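Local coordinates for sugar kinase, pfkB family (Thermotoga maritima, PDB 2AJR), which probably phosphorylates a sugar phosphate with ATP, as a pfkB-family carbohydrate kinase of the 1-phosphofructokinase type, at residues T18-L23 and E103-I108. Numbering follows the deposited sequence.
Sequences TLNPAL and ETRENI. With ACT (acetate ion), chain D.
With CG set between its backbone N and carbonyl carbon (chi1 69°) and the chain bent at chi2, Arg105 lays its side chain back along residues 20-22. Asn20 turns its amide to meet it, CG lying anti to the backbone N (chi1 -157°). The amide stacks over one guanidinium face, the two planes 23° apart, with ND2 offset toward the rim. Ala22 CB covers the opposite face and touches Arg105 CG at 3.5 Å. At the guanidinium edge, Arg105 NE and NH2 grip one atom side-on, the backbone O of Asn20: NH2 to Asn20 O is 3.1 Å, with the donor tilted slightly from the carbonyl plane, whereas NE comes from well above that plane. Arg105 NE also makes a weak bond to Pro21 O. A water lies against Asn20 OD1, with doubtful geometry toward Pro21 O. Farther along, Leu23 N donates to Arg105 O (3.0 Å) and Asn107 N to Leu23 O (2.9 Å), the parallel pairing of strands 22-28 and 105-112. These are the two central strands of the small four-stranded sheet, which in pfkB kinases forms the lid beside the larger alpha/beta domain. Thr104 CG2 meets Pro21 O at 3.5 Å, and Leu23 packs on helix 76-89. Glu106 carries its carboxylate to a salt bridge with Arg25 of the second subunit, so the sheet also takes part in the dimer. Arg105 NH1 reaches Phe123 O, and Asn20 ND2 binds Pro124 O and Ser155 OG. An alanine in place of Arg105 would probably leave Asn20 O and Phe123 O without these donors and the Asn20 amide without its stacking partner. The chemistry thus implies a charged side chain spent largely on backbone carbonyls, tying the turn before strand 22-28 to the start of 105-112.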
ATOM      1  N   THR A  18      19.149  -4.685   9.772  1.00 30.56           N
ATOM      2  CA  THR A  18      18.267  -4.092   8.765  1.00 30.66           C
ATOM      3  C   THR A  18      17.777  -2.780   9.351  1.00 29.80           C
ATOM      4  O   THR A  18      16.777  -2.737  10.056  1.00 32.77           O
ATOM      5  CB  THR A  18      17.052  -5.004   8.484  1.00 32.48           C
ATOM      6  OG1 THR A  18      17.508  -6.320   8.149  1.00 36.35           O
ATOM      7  CG2 THR A  18      16.188  -4.435   7.376  1.00 27.85           C
ATOM      8  N   LEU A  19      18.497  -1.705   9.097  1.00 29.84           N
ATOM      9  CA  LEU A  19      18.167  -0.445   9.718  1.00 29.03           C
ATOM     10  C   LEU A  19      16.839   0.086   9.220  1.00 29.66           C
ATOM     11  O   LEU A  19      16.182   0.858   9.929  1.00 30.88           O
ATOM     12  CB  LEU A  19      19.289   0.570   9.510  1.00 27.49           C
ATOM     13  CG  LEU A  19      20.600   0.200  10.212  1.00 28.22           C
ATOM     14  CD1 LEU A  19      21.534   1.396  10.264  1.00 22.39           C
ATOM     15  CD2 LEU A  19      20.352  -0.336  11.622  1.00 20.33           C
ATOM     16  N   ASN A  20      16.438  -0.340   8.023  1.00 30.86           N
ATOM     17  CA  ASN A  20      15.200   0.125   7.392  1.00 30.61           C
ATOM     18  C   ASN A  20      14.315  -1.045   6.921  1.00 31.09           C
ATOM     19  O   ASN A  20      14.138  -1.258   5.732  1.00 30.57           O
ATOM     20  CB  ASN A  20      15.554   1.050   6.228  1.00 29.43           C
ATOM     21  CG  ASN A  20      14.410   2.013   5.851  1.00 34.95           C
ATOM     22  OD1 ASN A  20      13.381   2.074   6.523  1.00 30.13           O
ATOM     23  ND2 ASN A  20      14.602   2.769   4.759  1.00 32.88           N
ATOM     24  N   PRO A  21      13.725  -1.789   7.860  1.00 32.41           N
ATOM     25  CA  PRO A  21      12.882  -2.916   7.475  1.00 33.64           C
ATOM     26  C   PRO A  21      11.647  -2.496   6.724  1.00 34.01           C
ATOM     27  O   PRO A  21      11.266  -1.331   6.775  1.00 35.31           O
ATOM     28  CB  PRO A  21      12.425  -3.492   8.818  1.00 33.68           C
ATOM     29  CG  PRO A  21      13.355  -2.936   9.822  1.00 34.78           C
ATOM     30  CD  PRO A  21      13.738  -1.598   9.318  1.00 32.35           C
ATOM     31  N   ALA A  22      10.995  -3.447   6.059  1.00 33.94           N
ATOM     32  CA  ALA A  22       9.735  -3.148   5.387  1.00 33.32           C
ATOM     33  C   ALA A  22       8.784  -4.332   5.441  1.00 34.48           C
ATOM     34  O   ALA A  22       9.219  -5.466   5.541  1.00 37.65           O
ATOM     35  CB  ALA A  22       9.992  -2.726   3.957  1.00 30.89           C
ATOM     36  N   LEU A  23       7.487  -4.050   5.418  1.00 34.29           N
ATOM     37  CA  LEU A  23       6.488  -5.027   5.024  1.00 35.39           C
ATOM     38  C   LEU A  23       6.330  -4.949   3.514  1.00 35.50           C
ATOM     39  O   LEU A  23       6.041  -3.895   2.973  1.00 38.75           O
ATOM     40  CB  LEU A  23       5.148  -4.720   5.678  1.00 36.22           C
ATOM     41  CG  LEU A  23       5.107  -5.076   7.152  1.00 40.21           C
ATOM     42  CD1 LEU A  23       3.948  -4.379   7.829  1.00 45.55           C
ATOM     43  CD2 LEU A  23       5.003  -6.581   7.287  1.00 39.53           C
ATOM     44  N   GLU A 103       6.117   4.805  11.776  1.00 39.50           N
ATOM     45  CA  GLU A 103       5.739   3.555  11.137  1.00 38.92           C
ATOM     46  C   GLU A 103       6.865   2.891  10.349  1.00 36.03           C
ATOM     47  O   GLU A 103       7.545   3.539   9.556  1.00 37.24           O
ATOM     48  CB  GLU A 103       4.553   3.795  10.208  1.00 39.30           C
ATOM     49  CG  GLU A 103       3.271   4.191  10.946  1.00 44.05           C
ATOM     50  CD  GLU A 103       2.590   3.031  11.687  1.00 41.76           C
ATOM     51  OE1 GLU A 103       2.722   1.877  11.235  1.00 47.23           O
ATOM     52  OE2 GLU A 103       1.914   3.287  12.712  1.00 42.62           O
ATOM     53  N   THR A 104       7.047   1.594  10.572  1.00 31.56           N
ATOM     54  CA  THR A 104       7.839   0.793   9.673  1.00 31.01           C
ATOM     55  C   THR A 104       7.201   0.871   8.283  1.00 32.56           C
ATOM     56  O   THR A 104       5.990   0.776   8.143  1.00 33.76           O
ATOM     57  CB  THR A 104       7.901  -0.656  10.130  1.00 30.65           C
ATOM     58  OG1 THR A 104       8.680  -0.739  11.331  1.00 28.51           O
ATOM     59  CG2 THR A 104       8.542  -1.538   9.033  1.00 30.71           C
ATOM     60  N   ARG A 105       8.010   1.050   7.254  1.00 31.33           N
ATOM     61  CA  ARG A 105       7.467   1.283   5.928  1.00 32.74           C
ATOM     62  C   ARG A 105       6.766   0.066   5.343  1.00 34.38           C
ATOM     63  O   ARG A 105       7.122  -1.063   5.633  1.00 34.09           O
ATOM     64  CB  ARG A 105       8.572   1.752   4.990  1.00 32.36           C
ATOM     65  CG  ARG A 105       9.621   0.699   4.642  1.00 27.06           C
ATOM     66  CD  ARG A 105      10.947   1.355   4.554  1.00 31.30           C
ATOM     67  NE  ARG A 105      12.052   0.461   4.219  1.00 36.11           N
ATOM     68  CZ  ARG A 105      12.614   0.362   3.016  1.00 32.86           C
ATOM     69  NH1 ARG A 105      12.169   1.075   1.997  1.00 37.40           N
ATOM     70  NH2 ARG A 105      13.614  -0.482   2.822  1.00 35.52           N
ATOM     71  N   GLU A 106       5.741   0.293   4.541  1.00 38.41           N
ATOM     72  CA  GLU A 106       5.173  -0.784   3.752  1.00 39.91           C
ATOM     73  C   GLU A 106       5.529  -0.457   2.314  1.00 39.16           C
ATOM     74  O   GLU A 106       5.142   0.592   1.816  1.00 39.41           O
ATOM     75  CB  GLU A 106       3.659  -0.905   3.937  1.00 38.78           C
ATOM     76  CG  GLU A 106       3.033  -2.089   3.138  1.00 43.84           C
ATOM     77  CD  GLU A 106       1.489  -2.228   3.249  1.00 46.07           C
ATOM     78  OE1 GLU A 106       0.785  -1.195   3.302  1.00 61.33           O
ATOM     79  OE2 GLU A 106       0.976  -3.380   3.248  1.00 61.34           O
ATOM     80  N   ASN A 107       6.300  -1.334   1.667  1.00 37.73           N
ATOM     81  CA  ASN A 107       6.601  -1.203   0.245  1.00 35.85           C
ATOM     82  C   ASN A 107       5.620  -2.000  -0.589  1.00 36.52           C
ATOM     83  O   ASN A 107       5.048  -2.990  -0.120  1.00 37.64           O
ATOM     84  CB  ASN A 107       8.031  -1.652  -0.059  1.00 34.81           C
ATOM     85  CG  ASN A 107       9.063  -0.742   0.569  1.00 35.45           C
ATOM     86  OD1 ASN A 107       8.746   0.363   1.017  1.00 34.33           O
ATOM     87  ND2 ASN A 107      10.290  -1.205   0.630  1.00 31.49           N
ATOM     88  N   ILE A 108       5.443  -1.569  -1.831  1.00 35.73           N
ATOM     89  CA  ILE A 108       4.476  -2.188  -2.736  1.00 35.68           C
ATOM     90  C   ILE A 108       5.166  -2.648  -4.015  1.00 35.52           C
ATOM     91  O   ILE A 108       5.889  -1.887  -4.635  1.00 38.15           O
ATOM     92  CB  ILE A 108       3.326  -1.207  -3.056  1.00 35.35           C
ATOM     93  CG1 ILE A 108       2.501  -0.952  -1.780  1.00 34.25           C
ATOM     94  CG2 ILE A 108       2.456  -1.751  -4.165  1.00 31.80           C
ATOM     95  CD1 ILE A 108       1.524   0.173  -1.878  1.00 34.86           C
TER
HETATM   96  C   ACT D 321      12.818  -5.152   0.294  1.00 39.16           C
HETATM   97  O   ACT D 321      11.857  -4.280   0.213  1.00 36.56           O
HETATM   98  OXT ACT D 321      12.523  -6.390   0.397  1.00 39.69           O
HETATM   99  CH3 ACT D 321      14.269  -4.763   0.325  1.00 32.50           C
HETATM  100  O   HOH W   1      11.188   0.858   7.927  1.00 25.85           O